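Local coordinates for alkylhydroperoxidase AhpD core: uncharacterized peroxidase-related protein (Ralstonia eutropha, PDB 2PRR) that is uncharacterised, but probably acts as an AhpD-like peroxidase of the carboxymuconolactone decarboxylase family, reducing peroxides by thiol chemistry, at residues 87-90 against 91-95; 182-185 against 186-189. All coordinates share one frame; numbering follows the deposited sequence.

Contact 1. Residues 87-90 against 91-95; sequences CLYC and VVAHG
The CXXC motif of the AhpD fold opens helix 88-102 here: C87 and C90 bracket its first turn, and V91 N closes that turn on C87 O at 3.0 Å. C87 is the N-cap, and its SG accepts the N-H of C90 at 3.4 Å along a nearly straight line (161°). SG of C87 and SG of C90 lie 3.4 Å apart, so the two sulfurs are neighbours without a disulfide. One turn on, the backbone of H94 bonds to C90 O. With its CG swung to the side of its own backbone N (chi1 -62°), H94 leans its ring back along the helix, and its CD2 meets C90 O edge-on at 3.4 Å. ND1 of H94 is hydrogen-bonded to E75 of helix 71-84, and F169 packs edge-to-face with the imidazole. The spacing of E75, C87, C90 and H94 matches the active-site set of AhpD, consistent with a thiol-based peroxidase centre; a bound diethylene glycol, probably from the crystallisation liquor, is hydrogen-bonded to H94 NE2. L88, Y89, V92 and A93 pack along the helix, the last three also meeting helix 185-189. L88 and V92 run side by side in the same direction, L88 CD1 reaching V92 CG2 at 3.7 Å. Y89, its CG anti to the backbone N (chi1 177°), carries its ring forward until a face lies over the A93 methyl; this CH-pi contact places A93 CB 4.1 Å from the Y89 ring centroid.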
# COMPACT_ATOMS: atom_id res chain seq x y z
N CYS D 87 13.60 -11.77 1.89
CA CYS D 87 14.09 -13.12 1.82
C CYS D 87 15.35 -13.21 2.64
O CYS D 87 16.43 -12.72 2.25
CB CYS D 87 14.38 -13.53 0.39
SG CYS D 87 15.05 -15.23 0.27
N LEU D 88 15.23 -13.90 3.77
CA LEU D 88 16.33 -14.08 4.68
C LEU D 88 17.50 -14.87 4.05
O LEU D 88 18.63 -14.41 4.12
CB LEU D 88 15.79 -14.71 5.95
CG LEU D 88 16.72 -15.15 7.07
CD1 LEU D 88 17.77 -14.09 7.47
CD2 LEU D 88 15.84 -15.55 8.26
N TYR D 89 17.24 -16.03 3.44
CA TYR D 89 18.37 -16.82 2.83
C TYR D 89 19.14 -15.98 1.82
O TYR D 89 20.36 -15.85 1.92
CB TYR D 89 17.92 -18.16 2.16
CG TYR D 89 19.12 -18.91 1.48
CD1 TYR D 89 19.53 -18.60 0.18
CD2 TYR D 89 19.82 -19.89 2.15
CE1 TYR D 89 20.66 -19.25 -0.43
CE2 TYR D 89 20.95 -20.57 1.53
CZ TYR D 89 21.34 -20.22 0.25
OH TYR D 89 22.41 -20.87 -0.35
N CYS D 90 18.43 -15.40 0.86
CA CYS D 90 19.07 -14.67 -0.23
C CYS D 90 19.81 -13.41 0.14
O CYS D 90 20.90 -13.13 -0.38
CB CYS D 90 18.03 -14.36 -1.31
SG CYS D 90 17.44 -15.86 -2.10
N VAL D 91 19.20 -12.60 0.98
CA VAL D 91 19.83 -11.39 1.45
C VAL D 91 21.17 -11.72 2.12
O VAL D 91 22.18 -11.06 1.87
CB VAL D 91 18.93 -10.70 2.48
CG1 VAL D 91 19.69 -9.72 3.28
CG2 VAL D 91 17.75 -10.01 1.82
N VAL D 92 21.14 -12.71 3.01
CA VAL D 92 22.29 -13.11 3.78
C VAL D 92 23.36 -13.81 2.92
O VAL D 92 24.52 -13.48 3.01
CB VAL D 92 21.86 -13.98 5.00
CG1 VAL D 92 23.08 -14.58 5.71
CG2 VAL D 92 21.02 -13.12 6.00
N ALA D 93 22.93 -14.74 2.09
CA ALA D 93 23.83 -15.50 1.22
C ALA D 93 24.50 -14.62 0.18
O ALA D 93 25.71 -14.64 0.04
CB ALA D 93 23.04 -16.62 0.54
N HIS D 94 23.71 -13.82 -0.52
CA HIS D 94 24.24 -12.92 -1.54
C HIS D 94 24.86 -11.64 -1.03
O HIS D 94 25.48 -10.92 -1.80
CB HIS D 94 23.19 -12.70 -2.64
CG HIS D 94 22.86 -13.97 -3.33
ND1 HIS D 94 23.73 -14.56 -4.23
CD2 HIS D 94 21.87 -14.86 -3.14
CE1 HIS D 94 23.25 -15.72 -4.61
NE2 HIS D 94 22.12 -15.93 -3.96
N GLY D 95 24.67 -11.32 0.24
CA GLY D 95 25.37 -10.19 0.82
C GLY D 95 26.82 -10.61 0.99
O GLY D 95 27.73 -9.84 0.74

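Contact 2. Residues 182-185 against 186-189; sequences RPND and EFFL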
# COMPACT_ATOMS: atom_id res chain seq x y z
N ARG D 182 17.18 -21.89 5.12
CA ARG D 182 18.03 -21.28 6.14
C ARG D 182 19.45 -20.98 5.65
O ARG D 182 20.18 -21.89 5.21
CB ARG D 182 18.11 -22.17 7.38
CG ARG D 182 18.79 -21.51 8.57
CD ARG D 182 19.17 -22.48 9.70
NE ARG D 182 20.01 -21.79 10.69
CZ ARG D 182 19.54 -21.08 11.72
NH1 ARG D 182 18.24 -20.97 11.97
NH2 ARG D 182 20.39 -20.47 12.53
N PRO D 183 19.86 -19.70 5.77
CA PRO D 183 21.21 -19.34 5.38
C PRO D 183 22.26 -19.98 6.29
O PRO D 183 22.07 -20.06 7.51
CB PRO D 183 21.23 -17.82 5.48
CG PRO D 183 19.99 -17.42 6.28
CD PRO D 183 19.06 -18.55 6.27
N ASN D 184 23.34 -20.44 5.68
CA ASN D 184 24.43 -21.06 6.41
C ASN D 184 25.13 -20.05 7.31
O ASN D 184 25.14 -18.86 7.01
CB ASN D 184 25.46 -21.69 5.45
CG ASN D 184 24.83 -22.59 4.43
OD1 ASN D 184 24.13 -22.13 3.51
ND2 ASN D 184 25.11 -23.87 4.54
N ASP D 185 25.71 -20.54 8.40
CA ASP D 185 26.39 -19.70 9.38
C ASP D 185 27.55 -18.95 8.78
O ASP D 185 27.84 -17.83 9.16
CB ASP D 185 26.92 -20.56 10.54
CG ASP D 185 25.82 -21.07 11.48
OD1 ASP D 185 24.62 -20.81 11.26
OD2 ASP D 185 26.20 -21.76 12.46
N GLU D 186 28.22 -19.58 7.83
CA GLU D 186 29.41 -19.02 7.22
C GLU D 186 29.13 -17.74 6.45
O GLU D 186 29.99 -16.86 6.39
CB GLU D 186 30.06 -20.03 6.27
CG GLU D 186 30.59 -21.31 6.91
CD GLU D 186 29.52 -22.33 7.20
OE1 GLU D 186 28.30 -22.01 7.15
OE2 GLU D 186 29.89 -23.48 7.49
N PHE D 187 27.96 -17.63 5.84
CA PHE D 187 27.62 -16.42 5.08
C PHE D 187 27.57 -15.14 5.92
O PHE D 187 27.98 -14.09 5.43
CB PHE D 187 26.28 -16.56 4.36
CG PHE D 187 26.29 -17.56 3.23
CD1 PHE D 187 27.23 -17.46 2.20
CD2 PHE D 187 25.30 -18.53 3.13
CE1 PHE D 187 27.22 -18.33 1.15
CE2 PHE D 187 25.29 -19.42 2.08
CZ PHE D 187 26.27 -19.33 1.09
N PHE D 188 27.06 -15.24 7.15
CA PHE D 188 26.86 -14.09 8.05
C PHE D 188 28.16 -13.32 8.32
O PHE D 188 28.16 -12.10 8.38
CB PHE D 188 26.23 -14.51 9.38
CG PHE D 188 24.74 -14.88 9.31
CD1 PHE D 188 24.33 -16.12 8.90
CD2 PHE D 188 23.77 -14.01 9.78
CE1 PHE D 188 22.98 -16.49 8.89
CE2 PHE D 188 22.40 -14.35 9.78
CZ PHE D 188 22.00 -15.58 9.33
N LEU D 189 29.27 -14.03 8.44
CA LEU D 189 30.57 -13.43 8.75
C LEU D 189 31.51 -13.23 7.54
O LEU D 189 32.43 -12.42 7.59
CB LEU D 189 31.24 -14.31 9.82
CG LEU D 189 32.56 -13.89 10.45
CD1 LEU D 189 32.60 -12.42 10.90
CD2 LEU D 189 32.83 -14.82 11.63
O HOH W 1 26.91 -24.32 6.99
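P183 meets F188 where the chain leaves its extended approach and turns into the short, weakly bonded helix near the C-terminus. CG of P183 lies 4.1 Å from both CE1 and CZ of F188, the two side chains crossing at a slant, while P183 O lies in the plane of the phenyl ring at its edge. N184 follows with contacts on several sides. Its carbonyl O also sits at the F188 edge, in the ring plane and 3.4 Å from CD1 of F188, and it accepts the N-H of F187 at 3.3 Å. That bond is bent, with the donor well above the carbonyl plane, where no lone pair points. The N184 side chain runs beside that of F187, its OD1 3.3 Å from F187 CE2, with amide and ring planes almost perpendicular (83°). The amide's main grip is elsewhere: OD1 accepts from N40 N and ND2 donates to V38 O. ND2 of N184 also gives a hydrogen to a water at 3.1 Å, and that water donates to OE1 of E186 at 2.7 Å. E186 reaches back because its chain is bent at chi2 (79°), which brings OE1 against N184 CB. D185 adds a weak bond from F188 N to its carbonyl O, 3.4 Å long, and its exposed carboxylate has OD1 5.6 Å from E186 OE1, two like charges not in contact. With both backbone bonds long or bent, this turn probably owes much of its shape to the N184 amide, held by the backbone of V38 and N40 and bridged through water to E186, and to backbone oxygens that face the weakly positive C-H edge of F188.

How the contacts relate
Contact 1 and contact 2 have centres about 9 Å apart and touch directly, so the C-terminal turn lies against the outer side of the helix that bears the CXXC motif. V92 joins them: its CG1 is 3.7 Å from both F188 CE1 and P183 CB. Y89 CD2 also packs 3.6 Å from P183 CA, and F187 rests on Y89, V92 and A93. The putative active site is on the side of contact 1: the C90 side chain is about 3 Å from the nearest atom of a bound diethylene glycol, that of F187 about 6 Å from one, between nearest atoms. Both contacts also touch a second subunit.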